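Local structure of proabylysin (Pyrococcus abyssi, 4JIU) at residues Ile57-Leu62 with Glu81-Gly86. The protein is the zymogen of a zinc-dependent metallopeptidase, a soluble minigluzincin that probably cleaves peptide bonds once activated. The protein carries 1 engineered substitution. Residues are numbered along the deposited sequence; the frame is centred on the assembly and turned at random.
Sequences ILIHEL and EKVFPG. With ZN (zinc ion), chain B.
Ile59, just before the first histidine of the HExxH zinc-binding motif on helix 51-67, packs against Val83 and Phe84 of the loop between helices 74-80 and 88-100. The contact is apolar, with no hydrogen bond across it. Ile59 CD1 meets Val83 CG2 at 3.7 Å. Ile59 CB lies at the edge of the Phe84 ring, near its plane, 4.0 Å from Phe84 CE1. Ile59 CG1 sits beside the backbone N (chi1 -73°), which places this branch within 4.1 Å of both Val83 CG2 and Phe84 CE1. Val83 CG1 instead lies over one face of the neighbouring Phe84 ring, offset toward its rim. With an alanine here in place of Ile59, CG1, CG2 and CD1 are gone; Val83 CG2 would probably lose its mate on the helix and a gap open next to Phe84 CE1, though CB stays. The ring of the next residue, His60, leads away from the loop, and its NE2 binds the zinc ion at 2.0 Å. His64, His72 and Val105 O complete the metal site, the last from the C-terminal residue, consistent with a blocked zymogen. Phe84 also meets Tyr56 edge-to-face, and the Tyr56 hydroxyl is hydrogen-bonded to His60 ND1. Helix 2-13 touches Ile59 through Ala9, while strand 31-34 packs on Ile57 and Glu61 of the same helix.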
ATOM      1  N   ILE A  57       1.495   3.368  -0.884  1.00  9.24           N
ATOM      2  CA  ILE A  57       1.831   1.983  -0.614  1.00  9.30           C
ATOM      3  C   ILE A  57       0.835   1.350   0.358  1.00  9.14           C
ATOM      4  O   ILE A  57       0.391   0.229   0.141  1.00  9.77           O
ATOM      5  CB  ILE A  57       3.295   1.860  -0.129  1.00  9.91           C
ATOM      6  CG1 ILE A  57       4.256   2.270  -1.255  1.00 11.99           C
ATOM      7  CG2 ILE A  57       3.559   0.463   0.393  1.00 11.88           C
ATOM      8  CD1 ILE A  57       5.649   2.477  -0.822  1.00 14.64           C
ATOM      9  N   LEU A  58       0.533   2.045   1.447  1.00  9.35           N
ATOM     10  CA  LEU A  58      -0.420   1.525   2.409  1.00  9.23           C
ATOM     11  C   LEU A  58      -1.776   1.305   1.789  1.00  8.96           C
ATOM     12  O   LEU A  58      -2.433   0.285   2.046  1.00 10.07           O
ATOM     13  CB  LEU A  58      -0.490   2.442   3.625  1.00 10.93           C
ATOM     14  CG  LEU A  58       0.763   2.438   4.500  1.00 11.85           C
ATOM     15  CD1 LEU A  58       0.611   3.464   5.616  1.00 16.53           C
ATOM     16  CD2 LEU A  58       1.081   1.101   5.103  1.00 13.65           C
ATOM     17  N   ILE A  59      -2.280   2.272   1.012  1.00  9.13           N
ATOM     18  CA  ILE A  59      -3.565   2.149   0.350  1.00  8.89           C
ATOM     19  C   ILE A  59      -3.539   0.991  -0.637  1.00  8.51           C
ATOM     20  O   ILE A  59      -4.535   0.227  -0.676  1.00  9.51           O
ATOM     21  CB  ILE A  59      -3.964   3.473  -0.300  1.00  9.36           C
ATOM     22  CG1 ILE A  59      -4.387   4.543   0.716  1.00 10.34           C
ATOM     23  CG2 ILE A  59      -5.036   3.266  -1.372  1.00 10.08           C
ATOM     24  CD1 ILE A  59      -5.723   4.286   1.376  1.00 11.26           C
ATOM     25  N   HIS A  60      -2.490   0.863  -1.420  1.00  9.10           N
ATOM     26  CA  HIS A  60      -2.368  -0.220  -2.382  1.00  8.81           C
ATOM     27  C   HIS A  60      -2.443  -1.549  -1.680  1.00  8.43           C
ATOM     28  O   HIS A  60      -3.162  -2.480  -2.100  1.00  9.21           O
ATOM     29  CB  HIS A  60      -1.074  -0.015  -3.174  1.00  9.40           C
ATOM     30  CG  HIS A  60      -0.854  -1.070  -4.221  1.00  9.02           C
ATOM     31  ND1 HIS A  60      -0.935  -0.787  -5.564  1.00 10.23           N
ATOM     32  CD2 HIS A  60      -0.530  -2.383  -4.209  1.00  9.43           C
ATOM     33  CE1 HIS A  60      -0.691  -1.870  -6.293  1.00 10.76           C
ATOM     34  NE2 HIS A  60      -0.466  -2.889  -5.459  1.00 10.77           N
ATOM     35  N   GLU A  61      -1.646  -1.694  -0.621  1.00  8.71           N
ATOM     36  CA  GLU A  61      -1.629  -2.982   0.075  1.00  8.84           C
ATOM     37  C   GLU A  61      -2.944  -3.282   0.819  1.00  8.78           C
ATOM     38  O   GLU A  61      -3.450  -4.381   0.773  1.00  9.27           O
ATOM     39  CB  GLU A  61      -0.419  -3.088   0.972  1.00  9.29           C
ATOM     40  CG  GLU A  61       0.904  -2.999   0.229  1.00  9.98           C
ATOM     41  CD  GLU A  61       1.081  -4.026  -0.860  1.00 11.63           C
ATOM     42  OE1 GLU A  61       0.472  -5.098  -0.909  1.00 14.37           O
ATOM     43  OE2 GLU A  61       1.924  -3.721  -1.756  1.00 13.49           O
ATOM     44  N   LEU A  62      -3.535  -2.256   1.440  1.00  8.74           N
ATOM     45  CA  LEU A  62      -4.818  -2.407   2.079  0.59  9.55           C
ATOM     46  C   LEU A  62      -5.885  -2.767   1.037  1.00  9.52           C
ATOM     47  O   LEU A  62      -6.786  -3.556   1.349  1.00 10.77           O
ATOM     48  CB  LEU A  62      -5.299  -1.162   2.830  0.59  9.83           C
ATOM     49  CG  LEU A  62      -4.601  -0.900   4.151  0.59 10.37           C
ATOM     50  CD1 LEU A  62      -4.951   0.478   4.660  0.59 16.30           C
ATOM     51  CD2 LEU A  62      -4.954  -1.947   5.203  0.59 11.90           C
ATOM     52  N   GLU A  81      -8.805   4.228  -5.675  1.00 10.01           N
ATOM     53  CA  GLU A  81      -9.362   5.484  -6.170  1.00 10.99           C
ATOM     54  C   GLU A  81     -10.216   6.228  -5.163  1.00 11.52           C
ATOM     55  O   GLU A  81     -10.611   7.354  -5.408  1.00 12.42           O
ATOM     56  CB  GLU A  81     -10.102   5.216  -7.494  1.00 13.87           C
ATOM     57  CG  GLU A  81      -9.107   4.905  -8.622  1.00 14.13           C
ATOM     58  CD  GLU A  81      -9.722   4.363  -9.870  1.00 18.58           C
ATOM     59  OE1 GLU A  81      -8.966   3.789 -10.691  1.00 18.71           O
ATOM     60  OE2 GLU A  81     -10.947   4.489 -10.049  1.00 26.80           O
ATOM     61  N   LYS A  82     -10.442   5.646  -3.987  1.00 11.17           N
ATOM     62  CA  LYS A  82     -10.999   6.434  -2.873  1.00 11.44           C
ATOM     63  C   LYS A  82     -10.025   7.493  -2.384  1.00 10.19           C
ATOM     64  O   LYS A  82     -10.466   8.447  -1.716  1.00 11.61           O
ATOM     65  CB  LYS A  82     -11.439   5.503  -1.710  1.00 12.31           C
ATOM     66  CG  LYS A  82     -12.558   4.583  -2.160  1.00 12.99           C
ATOM     67  CD  LYS A  82     -12.885   3.590  -1.056  1.00 13.72           C
ATOM     68  CE  LYS A  82     -14.066   2.725  -1.383  1.00 16.78           C
ATOM     69  NZ  LYS A  82     -14.304   1.740  -0.303  1.00 18.92           N
ATOM     70  N   VAL A  83      -8.757   7.380  -2.733  1.00 10.97           N
ATOM     71  CA  VAL A  83      -7.736   8.347  -2.386  1.00 11.15           C
ATOM     72  C   VAL A  83      -7.083   8.920  -3.658  1.00 10.29           C
ATOM     73  O   VAL A  83      -6.984  10.136  -3.724  1.00 11.26           O
ATOM     74  CB  VAL A  83      -6.621   7.726  -1.508  1.00 11.11           C
ATOM     75  CG1 VAL A  83      -5.518   8.727  -1.279  1.00 12.32           C
ATOM     76  CG2 VAL A  83      -7.238   7.276  -0.204  1.00 12.33           C
ATOM     77  N   PHE A  84      -6.664   8.048  -4.580  1.00 10.45           N
ATOM     78  CA  PHE A  84      -5.848   8.472  -5.719  1.00 10.82           C
ATOM     79  C   PHE A  84      -6.694   8.443  -6.985  1.00 11.12           C
ATOM     80  O   PHE A  84      -6.958   7.347  -7.496  1.00 12.03           O
ATOM     81  CB  PHE A  84      -4.655   7.537  -5.855  1.00 10.64           C
ATOM     82  CG  PHE A  84      -3.746   7.600  -4.646  1.00 10.87           C
ATOM     83  CD1 PHE A  84      -3.877   6.690  -3.603  1.00 11.13           C
ATOM     84  CD2 PHE A  84      -2.784   8.571  -4.507  1.00 11.28           C
ATOM     85  CE1 PHE A  84      -3.104   6.736  -2.472  1.00 12.21           C
ATOM     86  CE2 PHE A  84      -1.959   8.655  -3.415  1.00 12.21           C
ATOM     87  CZ  PHE A  84      -2.140   7.729  -2.377  1.00 11.90           C
ATOM     88  N   PRO A  85      -7.200   9.567  -7.473  1.00 11.58           N
ATOM     89  CA  PRO A  85      -8.138   9.560  -8.598  1.00 12.23           C
ATOM     90  C   PRO A  85      -7.456   9.391  -9.927  1.00 12.33           C
ATOM     91  O   PRO A  85      -6.347   9.864 -10.143  1.00 12.93           O
ATOM     92  CB  PRO A  85      -8.791  10.963  -8.490  1.00 13.57           C
ATOM     93  CG  PRO A  85      -7.698  11.853  -7.928  1.00 13.20           C
ATOM     94  CD  PRO A  85      -6.940  10.942  -6.974  1.00 12.79           C
ATOM     95  N   GLY A  86      -8.115   8.737 -10.867  1.00 14.10           N
ATOM     96  CA  GLY A  86      -7.713   8.842 -12.256  1.00 14.39           C
ATOM     97  C   GLY A  86      -6.343   8.278 -12.484  1.00 13.57           C
ATOM     98  O   GLY A  86      -6.016   7.135 -12.185  1.00 14.65           O
TER
HETATM   99 ZN    ZN B 201      -0.436  -4.818  -5.911  0.96 10.19          ZN